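Local coordinates for probable TonB-dependent siderophore receptor PiuA (Acinetobacter baumannii, PDB 5FP1), which probably binds iron-chelating siderophores at the outer membrane and takes them up in the first step of iron acquisition, with ferric enterobactin a possible micromolar ligand, at residues Gln50-Asp54 against Thr55-Thr59; Pro85-Gly89 against Tyr90-Ser94; Ala130-Val133 against Gly134-Asn138; Asp530-Asp533 against Asn534-Leu538. One frame throughout, in Å; residues are numbered along the deposited sequence.

Interaction 1 of 4, residues Gln50-Asp54 against Thr55-Thr59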
loop_
_atom_site.group_PDB
_atom_site.type_symbol
_atom_site.label_atom_id
_atom_site.label_comp_id
_atom_site.label_asym_id
_atom_site.label_seq_id
_atom_site.Cartn_x
_atom_site.Cartn_y
_atom_site.Cartn_z
ATOM N N GLN A 50 11.475 -4.826 -14.331
ATOM C CA GLN A 50 12.672 -4.083 -14.723
ATOM C C GLN A 50 12.780 -2.773 -13.965
ATOM O O GLN A 50 13.877 -2.352 -13.606
ATOM C CB GLN A 50 12.728 -3.824 -16.238
ATOM C CG GLN A 50 14.069 -3.235 -16.701
ATOM C CD GLN A 50 15.230 -4.162 -16.429
ATOM O OE1 GLN A 50 15.188 -5.336 -16.788
ATOM N NE2 GLN A 50 16.247 -3.660 -15.750
ATOM N N LEU A 51 11.653 -2.116 -13.736
ATOM C CA LEU A 51 11.666 -0.898 -12.948
ATOM C C LEU A 51 12.134 -1.187 -11.527
ATOM O O LEU A 51 12.921 -0.426 -10.958
ATOM C CB LEU A 51 10.292 -0.224 -12.944
ATOM C CG LEU A 51 10.176 1.124 -12.226
ATOM C CD1 LEU A 51 11.092 2.181 -12.830
ATOM C CD2 LEU A 51 8.750 1.643 -12.292
ATOM N N ILE A 52 11.662 -2.288 -10.970
ATOM C CA ILE A 52 12.044 -2.707 -9.621
ATOM C C ILE A 52 13.568 -2.954 -9.576
ATOM O O ILE A 52 14.271 -2.483 -8.679
ATOM C CB ILE A 52 11.241 -3.942 -9.185
ATOM C CG1 ILE A 52 9.754 -3.544 -8.947
ATOM C CG2 ILE A 52 11.842 -4.551 -7.925
ATOM C CD1 ILE A 52 8.825 -4.723 -8.839
ATOM N N GLU A 53 14.093 -3.634 -10.584
ATOM C CA GLU A 53 15.549 -3.848 -10.671
ATOM C C GLU A 53 16.369 -2.579 -10.863
ATOM O O GLU A 53 17.396 -2.402 -10.223
ATOM C CB GLU A 53 15.862 -4.899 -11.756
ATOM C CG GLU A 53 15.532 -6.286 -11.213
ATOM C CD GLU A 53 15.621 -7.410 -12.230
ATOM O OE1 GLU A 53 16.265 -7.222 -13.292
ATOM O OE2 GLU A 53 15.032 -8.485 -11.943
ATOM N N ASP A 54 15.914 -1.694 -11.729
ATOM C CA ASP A 54 16.612 -0.467 -12.001
ATOM C C ASP A 54 16.697 0.440 -10.765
ATOM O O ASP A 54 17.716 1.127 -10.544
ATOM C CB ASP A 54 15.885 0.314 -13.086
ATOM C CG ASP A 54 16.225 -0.152 -14.500
ATOM O OD1 ASP A 54 16.970 -1.151 -14.668
ATOM O OD2 ASP A 54 15.687 0.496 -15.422
ATOM N N THR A 55 15.609 0.499 -9.987
ATOM C CA THR A 55 15.561 1.417 -8.854
ATOM C C THR A 55 16.094 0.812 -7.569
ATOM O O THR A 55 16.409 1.534 -6.649
ATOM C CB THR A 55 14.116 1.898 -8.569
ATOM O OG1 THR A 55 13.244 0.779 -8.394
ATOM C CG2 THR A 55 13.624 2.766 -9.710
ATOM N N LYS A 56 16.177 -0.507 -7.541
ATOM C CA LYS A 56 16.497 -1.320 -6.362
ATOM C C LYS A 56 15.609 -0.943 -5.177
ATOM O O LYS A 56 16.095 -0.855 -4.042
ATOM C CB LYS A 56 17.983 -1.243 -5.970
ATOM C CG LYS A 56 18.489 -2.492 -5.244
ATOM C CD LYS A 56 19.939 -2.352 -4.764
ATOM C CE LYS A 56 20.338 -3.480 -3.810
ATOM N NZ LYS A 56 20.289 -4.817 -4.469
ATOM N N VAL A 57 14.320 -0.710 -5.440
ATOM C CA VAL A 57 13.375 -0.490 -4.332
ATOM C C VAL A 57 13.240 -1.752 -3.513
ATOM O O VAL A 57 13.106 -2.859 -4.058
ATOM C CB VAL A 57 12.008 0.033 -4.777
ATOM C CG1 VAL A 57 12.121 1.478 -5.232
ATOM C CG2 VAL A 57 11.408 -0.844 -5.860
ATOM N N THR A 58 13.300 -1.600 -2.200
ATOM C CA THR A 58 13.289 -2.753 -1.329
ATOM C C THR A 58 11.978 -2.941 -0.562
ATOM O O THR A 58 11.730 -4.011 -0.014
ATOM C CB THR A 58 14.436 -2.696 -0.320
ATOM O OG1 THR A 58 14.200 -1.638 0.602
ATOM C CG2 THR A 58 15.805 -2.496 -1.048
ATOM N N THR A 59 11.149 -1.909 -0.535
ATOM C CA THR A 59 9.850 -1.992 0.133
ATOM C C THR A 59 8.756 -1.522 -0.830
ATOM O O THR A 59 8.997 -0.713 -1.736
ATOM C CB THR A 59 9.814 -1.099 1.378
ATOM O OG1 THR A 59 9.915 0.273 0.986
ATOM C CG2 THR A 59 10.951 -1.426 2.356
#
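T55 folds back onto L51 at the C-terminal end of helix 49-55, a short helix of the plug domain. L51 O is gripped twice by the same residue. T55 N donates to L51 O over 3.0 Å in the regular helical pattern, and the hydroxyl T55 OG1 donates to L51 O over 2.9 Å; the two come from opposite faces of the carbonyl plane. With chi1 at 55°, OG1 sits between its own backbone N and carbonyl carbon, which turns the hydroxyl back over the preceding turn and leaves CG2 to meet the end of L51 (CD1 to T55 CG2, 4.1 Å). The same T55 OG1 accepts a weak bond from V57 N at 3.5 Å, so one hydroxyl joins the helix end to the outgoing chain. I52 O is served less well: K56 N reaches it in a weak, bent bond, where the chain leaves the helix at K56 with positive phi. One turn back, Q50 NE2 donates to D54 OD1 over 2.8 Å, coming from above the carboxylate plane. D54 also holds the plug to the barrel wall, through a salt bridge from OD1 to R671 and a hydrogen bond from W629 to OD2, while E53 pairs with K49. Further on, T59 OG1 caps D62 N at the start of helix 60-63. An apolar contact accompanies these bonds: I52 CG2 lies 4.3 Å from V57 CG2.

Interaction 2 of 4, residues Pro85-Gly89 against Tyr90-Ser94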
loop_
_atom_site.group_PDB
_atom_site.type_symbol
_atom_site.label_atom_id
_atom_site.label_comp_id
_atom_site.label_asym_id
_atom_site.label_seq_id
_atom_site.Cartn_x
_atom_site.Cartn_y
_atom_site.Cartn_z
ATOM N N PRO A 85 -1.520 3.078 1.671
ATOM C CA PRO A 85 -1.546 3.816 0.402
ATOM C C PRO A 85 -2.918 4.400 0.113
ATOM O O PRO A 85 -3.930 3.700 0.222
ATOM C CB PRO A 85 -1.212 2.761 -0.637
ATOM C CG PRO A 85 -0.815 1.527 0.134
ATOM C CD PRO A 85 -1.490 1.632 1.460
ATOM N N PHE A 86 -2.932 5.662 -0.310
ATOM C CA PHE A 86 -4.126 6.306 -0.819
ATOM C C PHE A 86 -4.093 6.328 -2.353
ATOM O O PHE A 86 -3.066 6.685 -2.949
ATOM C CB PHE A 86 -4.213 7.731 -0.247
ATOM C CG PHE A 86 -4.681 7.769 1.156
ATOM C CD1 PHE A 86 -3.849 7.358 2.197
ATOM C CD2 PHE A 86 -5.969 8.177 1.456
ATOM C CE1 PHE A 86 -4.294 7.379 3.512
ATOM C CE2 PHE A 86 -6.412 8.219 2.773
ATOM C CZ PHE A 86 -5.576 7.820 3.799
ATOM N N ILE A 87 -5.192 5.910 -2.967
ATOM C CA ILE A 87 -5.321 5.863 -4.407
ATOM C C ILE A 87 -6.521 6.717 -4.792
ATOM O O ILE A 87 -7.648 6.533 -4.276
ATOM C CB ILE A 87 -5.499 4.433 -4.926
ATOM C CG1 ILE A 87 -4.362 3.536 -4.422
ATOM C CG2 ILE A 87 -5.503 4.404 -6.439
ATOM C CD1 ILE A 87 -4.597 2.072 -4.749
ATOM N N ARG A 88 -6.262 7.684 -5.657
ATOM C CA ARG A 88 -7.258 8.695 -6.035
ATOM C C ARG A 88 -7.991 9.292 -4.828
ATOM O O ARG A 88 -9.195 9.553 -4.884
ATOM C CB ARG A 88 -8.259 8.107 -7.034
ATOM C CG ARG A 88 -7.658 7.760 -8.391
ATOM C CD ARG A 88 -8.751 7.298 -9.369
ATOM N NE ARG A 88 -8.200 7.001 -10.692
ATOM C CZ ARG A 88 -8.906 6.550 -11.725
ATOM N NH1 ARG A 88 -10.199 6.319 -11.608
ATOM N NH2 ARG A 88 -8.302 6.293 -12.862
ATOM N N GLY A 89 -7.265 9.540 -3.737
ATOM C CA GLY A 89 -7.860 10.172 -2.572
ATOM C C GLY A 89 -8.449 9.253 -1.514
ATOM O O GLY A 89 -8.935 9.729 -0.471
ATOM N N TYR A 90 -8.458 7.944 -1.778
ATOM C CA TYR A 90 -9.147 6.998 -0.900
ATOM C C TYR A 90 -8.214 5.899 -0.397
ATOM O O TYR A 90 -7.442 5.302 -1.166
ATOM C CB TYR A 90 -10.389 6.403 -1.593
ATOM C CG TYR A 90 -11.412 7.494 -1.938
ATOM C CD1 TYR A 90 -12.216 8.048 -0.955
ATOM C CD2 TYR A 90 -11.510 8.014 -3.222
ATOM C CE1 TYR A 90 -13.104 9.080 -1.235
ATOM C CE2 TYR A 90 -12.394 9.044 -3.513
ATOM C CZ TYR A 90 -13.208 9.553 -2.527
ATOM O OH TYR A 90 -14.072 10.610 -2.789
ATOM N N SER A 91 -8.285 5.638 0.904
ATOM C CA SER A 91 -7.409 4.640 1.524
ATOM C C SER A 91 -7.580 3.263 0.914
ATOM O O SER A 91 -8.709 2.760 0.739
ATOM C CB SER A 91 -7.671 4.549 3.030
ATOM O OG SER A 91 -7.019 3.417 3.539
ATOM N N SER A 92 -6.450 2.626 0.605
ATOM C CA SER A 92 -6.494 1.247 0.123
ATOM C C SER A 92 -5.802 0.302 1.109
ATOM O O SER A 92 -5.549 -0.860 0.799
ATOM C CB SER A 92 -5.865 1.125 -1.253
ATOM O OG SER A 92 -4.464 1.244 -1.168
ATOM N N GLU A 93 -5.581 0.790 2.323
ATOM C CA GLU A 93 -4.945 0.022 3.384
ATOM C C GLU A 93 -5.636 -1.328 3.633
ATOM O O GLU A 93 -4.961 -2.362 3.824
ATOM C CB GLU A 93 -4.905 0.852 4.676
ATOM C CG GLU A 93 -4.064 0.201 5.776
ATOM C CD GLU A 93 -4.057 0.969 7.089
ATOM O OE1 GLU A 93 -4.605 2.122 7.135
ATOM O OE2 GLU A 93 -3.497 0.401 8.078
ATOM N N SER A 94 -6.967 -1.335 3.639
ATOM C CA SER A 94 -7.727 -2.582 3.873
ATOM C C SER A 94 -7.967 -3.408 2.598
ATOM O O SER A 94 -8.635 -4.436 2.656
ATOM C CB SER A 94 -9.055 -2.304 4.573
ATOM O OG SER A 94 -8.880 -1.643 5.802
#
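P85 O is the polar atom that S92 holds, its backbone N donating to P85 O over 2.8 Å and almost straight on to the oxygen. In one of the two modelled conformers of S92, OG also donates to P85 O, from above the carbonyl plane; that second grip is accordingly doubtful. The hairpin continues with I87 N donating to Y90 O at 2.9 Å and Y90 N donating to I87 O at 3.0 Å, and a type I' turn from I87 to Y90 reverses the chain through R88 and G89, both with positive phi. Between these bonds lies the non-hydrogen-bonded pair F86 and S91: S91 CB stands over the F86 ring, 4.2 Å from its centroid, in a CH-pi contact. S91 OG, anti to its backbone N (chi1 168°), accepts from E93 N in an ST turn and also bonds D503. At the turn, G89 O lies over one face of the Y90 ring, whose hydroxyl bonds S565, and R88 forms salt bridges with E571 and E524 of the barrel. Strand 85-87 lies between 71-72 and 90-91 in a three-stranded antiparallel sheet, F86 bonding T71 through the backbone, and I87 packs on V119 and I137 of strands 114-121 and 135-141.

Interaction 3 of 4, residues Ala130-Val133 against Gly134-Asn138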
loop_
_atom_site.group_PDB
_atom_site.type_symbol
_atom_site.label_atom_id
_atom_site.label_comp_id
_atom_site.label_asym_id
_atom_site.label_seq_id
_atom_site.Cartn_x
_atom_site.Cartn_y
_atom_site.Cartn_z
ATOM N N ALA A 130 -15.303 -6.127 -0.665
ATOM C CA ALA A 130 -15.333 -4.973 0.200
ATOM C C ALA A 130 -14.096 -4.109 -0.002
ATOM O O ALA A 130 -12.993 -4.621 -0.153
ATOM C CB ALA A 130 -15.442 -5.390 1.641
ATOM N N GLY A 131 -14.298 -2.798 -0.010
ATOM C CA GLY A 131 -13.215 -1.866 -0.151
ATOM C C GLY A 131 -12.960 -1.527 -1.609
ATOM O O GLY A 131 -13.893 -1.448 -2.418
ATOM N N SER A 132 -11.697 -1.354 -1.963
ATOM C CA SER A 132 -11.348 -0.936 -3.319
ATOM C C SER A 132 -12.141 0.334 -3.755
ATOM O O SER A 132 -12.671 0.400 -4.867
ATOM C CB SER A 132 -11.546 -2.080 -4.312
ATOM O OG SER A 132 -10.526 -3.066 -4.096
ATOM N N VAL A 133 -12.210 1.314 -2.859
ATOM C CA VAL A 133 -12.969 2.543 -3.106
ATOM C C VAL A 133 -12.348 3.379 -4.232
ATOM O O VAL A 133 -13.012 3.731 -5.209
ATOM C CB VAL A 133 -13.066 3.377 -1.825
ATOM C CG1 VAL A 133 -13.697 4.741 -2.100
ATOM C CG2 VAL A 133 -13.857 2.617 -0.771
ATOM N N GLY A 134 -11.064 3.696 -4.095
ATOM C CA GLY A 134 -10.367 4.468 -5.103
ATOM C C GLY A 134 -9.436 3.650 -5.962
ATOM O O GLY A 134 -8.852 4.166 -6.899
ATOM N N GLY A 135 -9.294 2.376 -5.627
ATOM C CA GLY A 135 -8.305 1.488 -6.254
ATOM C C GLY A 135 -7.828 0.422 -5.279
ATOM O O GLY A 135 -8.313 0.341 -4.145
ATOM N N SER A 136 -6.884 -0.401 -5.723
ATOM C CA SER A 136 -6.293 -1.436 -4.871
ATOM C C SER A 136 -4.945 -1.850 -5.444
ATOM O O SER A 136 -4.662 -1.639 -6.635
ATOM C CB SER A 136 -7.187 -2.671 -4.787
ATOM O OG SER A 136 -7.407 -3.211 -6.069
ATOM N N ILE A 137 -4.136 -2.462 -4.587
ATOM C CA ILE A 137 -2.795 -2.869 -4.918
ATOM C C ILE A 137 -2.695 -4.378 -4.800
ATOM O O ILE A 137 -3.158 -4.963 -3.817
ATOM C CB ILE A 137 -1.814 -2.208 -3.947
ATOM C CG1 ILE A 137 -1.822 -0.698 -4.223
ATOM C CG2 ILE A 137 -0.425 -2.810 -4.105
ATOM C CD1 ILE A 137 -1.202 0.126 -3.132
ATOM N N ASN A 138 -2.062 -4.987 -5.793
ATOM C CA ASN A 138 -1.933 -6.440 -5.848
ATOM C C ASN A 138 -0.483 -6.767 -6.132
ATOM O O ASN A 138 0.055 -6.390 -7.182
ATOM C CB ASN A 138 -2.853 -7.000 -6.944
ATOM C CG ASN A 138 -2.866 -8.523 -6.980
ATOM O OD1 ASN A 138 -2.428 -9.207 -6.026
ATOM N ND2 ASN A 138 -3.329 -9.072 -8.102
HETATM O O HOH W 1 -10.132 -4.761 -6.124
#
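S132 and S136 meet through water as well as directly by van der Waals contact. S132 OG is 2.7 Å from water 1, and S136 OG is 3.1 Å from the same water, so a single molecule bridges the two hydroxyls, which are themselves too far apart to bond (S132 OG to S136 OG 3.7 Å). Two different torsions bring them there: S132 OG lies beside its backbone N, anti to the carbonyl carbon, while S136 OG stands between backbone N and carbonyl carbon (chi1 59°). The nearest direct touch is S132 OG against S136 CB at 3.4 Å.

A second kind of contact is a CA-H...O interaction, S132 CA to G135 O at 3.4 Å, with 156° at the hydrogen. No conventional hydrogen bond crosses between the two segments, and several of their backbone polar atoms bond to other parts of the chain: S132 N donates to S95 OG, V133 O accepts from S123 OG, and S132 and G134 pair with A124 and G122. In this way the tight glycine-rich turn leads from helix 125-128 into strand 135-141, which runs antiparallel to strand 114-121 in the mixed sheet of the plug, S136 pairing with T120. G131 and G135 adopt backbone angles at which a CB would press on the preceding carbonyl oxygen.

Packing makes up the remainder. V133 CG1, anti to its backbone N, lies 3.6 Å from Y90 CG of the neighbouring hairpin. G131 O, further back, is bonded by S491 OG of the barrel.

Interaction 4 of 4, residues Asp530-Asp533 against Asn534-Leu538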
loop_
_atom_site.group_PDB
_atom_site.type_symbol
_atom_site.label_atom_id
_atom_site.label_comp_id
_atom_site.label_asym_id
_atom_site.label_seq_id
_atom_site.Cartn_x
_atom_site.Cartn_y
_atom_site.Cartn_z
ATOM N N ASP A 530 -0.958 1.185 -28.136
ATOM C CA ASP A 530 0.371 0.611 -28.364
ATOM C C ASP A 530 0.973 1.232 -29.616
ATOM O O ASP A 530 0.307 1.262 -30.644
ATOM C CB ASP A 530 0.290 -0.904 -28.563
ATOM C CG ASP A 530 0.315 -1.684 -27.257
ATOM O OD1 ASP A 530 0.267 -1.078 -26.165
ATOM O OD2 ASP A 530 0.357 -2.920 -27.336
ATOM N N PHE A 531 2.225 1.690 -29.519
ATOM C CA PHE A 531 2.936 2.413 -30.580
ATOM C C PHE A 531 4.275 1.770 -30.846
ATOM O O PHE A 531 4.780 0.969 -30.041
ATOM C CB PHE A 531 3.314 3.839 -30.158
ATOM C CG PHE A 531 2.181 4.774 -30.030
ATOM C CD1 PHE A 531 1.486 5.204 -31.156
ATOM C CD2 PHE A 531 1.835 5.280 -28.786
ATOM C CE1 PHE A 531 0.432 6.099 -31.046
ATOM C CE2 PHE A 531 0.786 6.186 -28.670
ATOM C CZ PHE A 531 0.084 6.594 -29.801
ATOM N N LEU A 532 4.896 2.209 -31.943
ATOM C CA LEU A 532 6.264 1.807 -32.283
ATOM C C LEU A 532 6.412 0.333 -32.308
ATOM O O LEU A 532 7.250 -0.220 -31.596
ATOM C CB LEU A 532 7.273 2.342 -31.274
ATOM C CG LEU A 532 7.716 3.793 -31.357
ATOM C CD1 LEU A 532 8.953 3.967 -30.488
ATOM C CD2 LEU A 532 8.020 4.194 -32.796
ATOM N N ASP A 533 5.613 -0.332 -33.127
ATOM C CA ASP A 533 5.697 -1.782 -33.234
ATOM C C ASP A 533 5.552 -2.444 -31.877
ATOM O O ASP A 533 6.238 -3.419 -31.575
ATOM C CB ASP A 533 7.022 -2.205 -33.889
ATOM C CG ASP A 533 7.069 -1.866 -35.360
ATOM O OD1 ASP A 533 5.987 -1.819 -35.995
ATOM O OD2 ASP A 533 8.178 -1.644 -35.886
ATOM N N ASN A 534 4.625 -1.915 -31.084
ATOM C CA ASN A 534 4.261 -2.463 -29.781
ATOM C C ASN A 534 5.371 -2.365 -28.730
ATOM O O ASN A 534 5.409 -3.148 -27.791
ATOM C CB ASN A 534 3.773 -3.894 -29.912
ATOM C CG ASN A 534 2.489 -3.992 -30.714
ATOM O OD1 ASN A 534 1.483 -3.353 -30.398
ATOM N ND2 ASN A 534 2.525 -4.778 -31.770
ATOM N N HIS A 535 6.239 -1.376 -28.880
ATOM C CA HIS A 535 7.298 -1.141 -27.904
ATOM C C HIS A 535 6.926 -0.085 -26.851
ATOM O O HIS A 535 7.556 -0.029 -25.800
ATOM C CB HIS A 535 8.576 -0.701 -28.613
ATOM C CG HIS A 535 9.359 -1.834 -29.188
ATOM N ND1 HIS A 535 9.532 -2.005 -30.547
ATOM C CD2 HIS A 535 10.013 -2.857 -28.592
ATOM C CE1 HIS A 535 10.260 -3.086 -30.761
ATOM N NE2 HIS A 535 10.560 -3.625 -29.591
ATOM N N LEU A 536 5.938 0.748 -27.158
ATOM C CA LEU A 536 5.499 1.822 -26.278
ATOM C C LEU A 536 4.009 1.715 -26.067
ATOM O O LEU A 536 3.275 1.299 -26.982
ATOM C CB LEU A 536 5.780 3.192 -26.875
ATOM C CG LEU A 536 7.132 3.842 -26.668
ATOM C CD1 LEU A 536 7.139 5.190 -27.369
ATOM C CD2 LEU A 536 7.459 4.001 -25.197
ATOM N N ASN A 537 3.571 2.060 -24.855
ATOM C CA ASN A 537 2.158 2.148 -24.547
ATOM C C ASN A 537 1.883 3.481 -23.864
ATOM O O ASN A 537 2.590 3.893 -22.933
ATOM C CB ASN A 537 1.687 0.960 -23.690
ATOM C CG ASN A 537 0.221 1.073 -23.271
ATOM O OD1 ASN A 537 -0.082 1.587 -22.198
ATOM N ND2 ASN A 537 -0.693 0.605 -24.118
ATOM N N LEU A 538 0.861 4.155 -24.360
ATOM C CA LEU A 538 0.382 5.404 -23.794
ATOM C C LEU A 538 -1.017 5.165 -23.244
ATOM O O LEU A 538 -1.835 4.479 -23.881
ATOM C CB LEU A 538 0.324 6.454 -24.891
ATOM C CG LEU A 538 -0.342 7.775 -24.549
ATOM C CD1 LEU A 538 0.533 8.537 -23.577
ATOM C CD2 LEU A 538 -0.578 8.593 -25.811
HETATM O O HOH W 2 2.353 -0.703 -32.153
#
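D530 and N537 join their ends across the two strands: N537 ND2 donates to D530 OD1 over 2.8 Å, at an N-H...O angle of 159° and nearly straight on to the oxygen, with the amide plane 89° from the carboxylate plane. N537 CG is anti to its backbone N (chi1 176°), which brings the amide back to D530. On the face of F531 and L536, the F531 ring turns its edge to L538, F531 CE2 lying 3.8 Å from L538 CB; L532, in the turn, runs alongside L536 with their CD1 atoms 3.8 Å apart.

These side chains are set by the backbone. F531 N donates to L536 O at 2.8 Å, and L536 N returns a bond to F531 O at 3.1 Å. H535 N adds weaker support at F531 O, and H535 and L536 together face F531 as a classic beta bulge. Nearer the tip, L532 O accepts twice from H535: ND1 comes almost straight on at 3.1 Å, while the backbone N comes from well above the carbonyl plane. Water 2 accepts from N534 N at 2.8 Å and gives D530 O a weak bond.

Outside the hairpin, K24 bonds N534 O. The whole is a surface beta hairpin closed by a type I' turn from L532 to H535, joining strands 518-531 and 536-555, consistent with one of the short turns that close such barrels, probably on the periplasmic side.

How the interactions relate
Along the chain the four follow in series: interactions 1, 2 and 3 lie in the plug domain and interaction 4 in the barrel. Interactions 2 and 3 are the one pair that touches, their centres 7 Å apart; the hairpin 85-94 packs on the turn 130-138, with I87 CG2 3.4 Å from G134 O and P85 CG 3.6 Å from I137 CD1. Interaction 1, at the end of helix 49-55, lies 22 to 23 Å between centres from the other three, and interaction 4 is 28 to 30 Å from interactions 2 and 3. Interactions 1 to 3 belong to the plug, which in this family sits inside the barrel, while interaction 4 is a surface turn between two barrel strands.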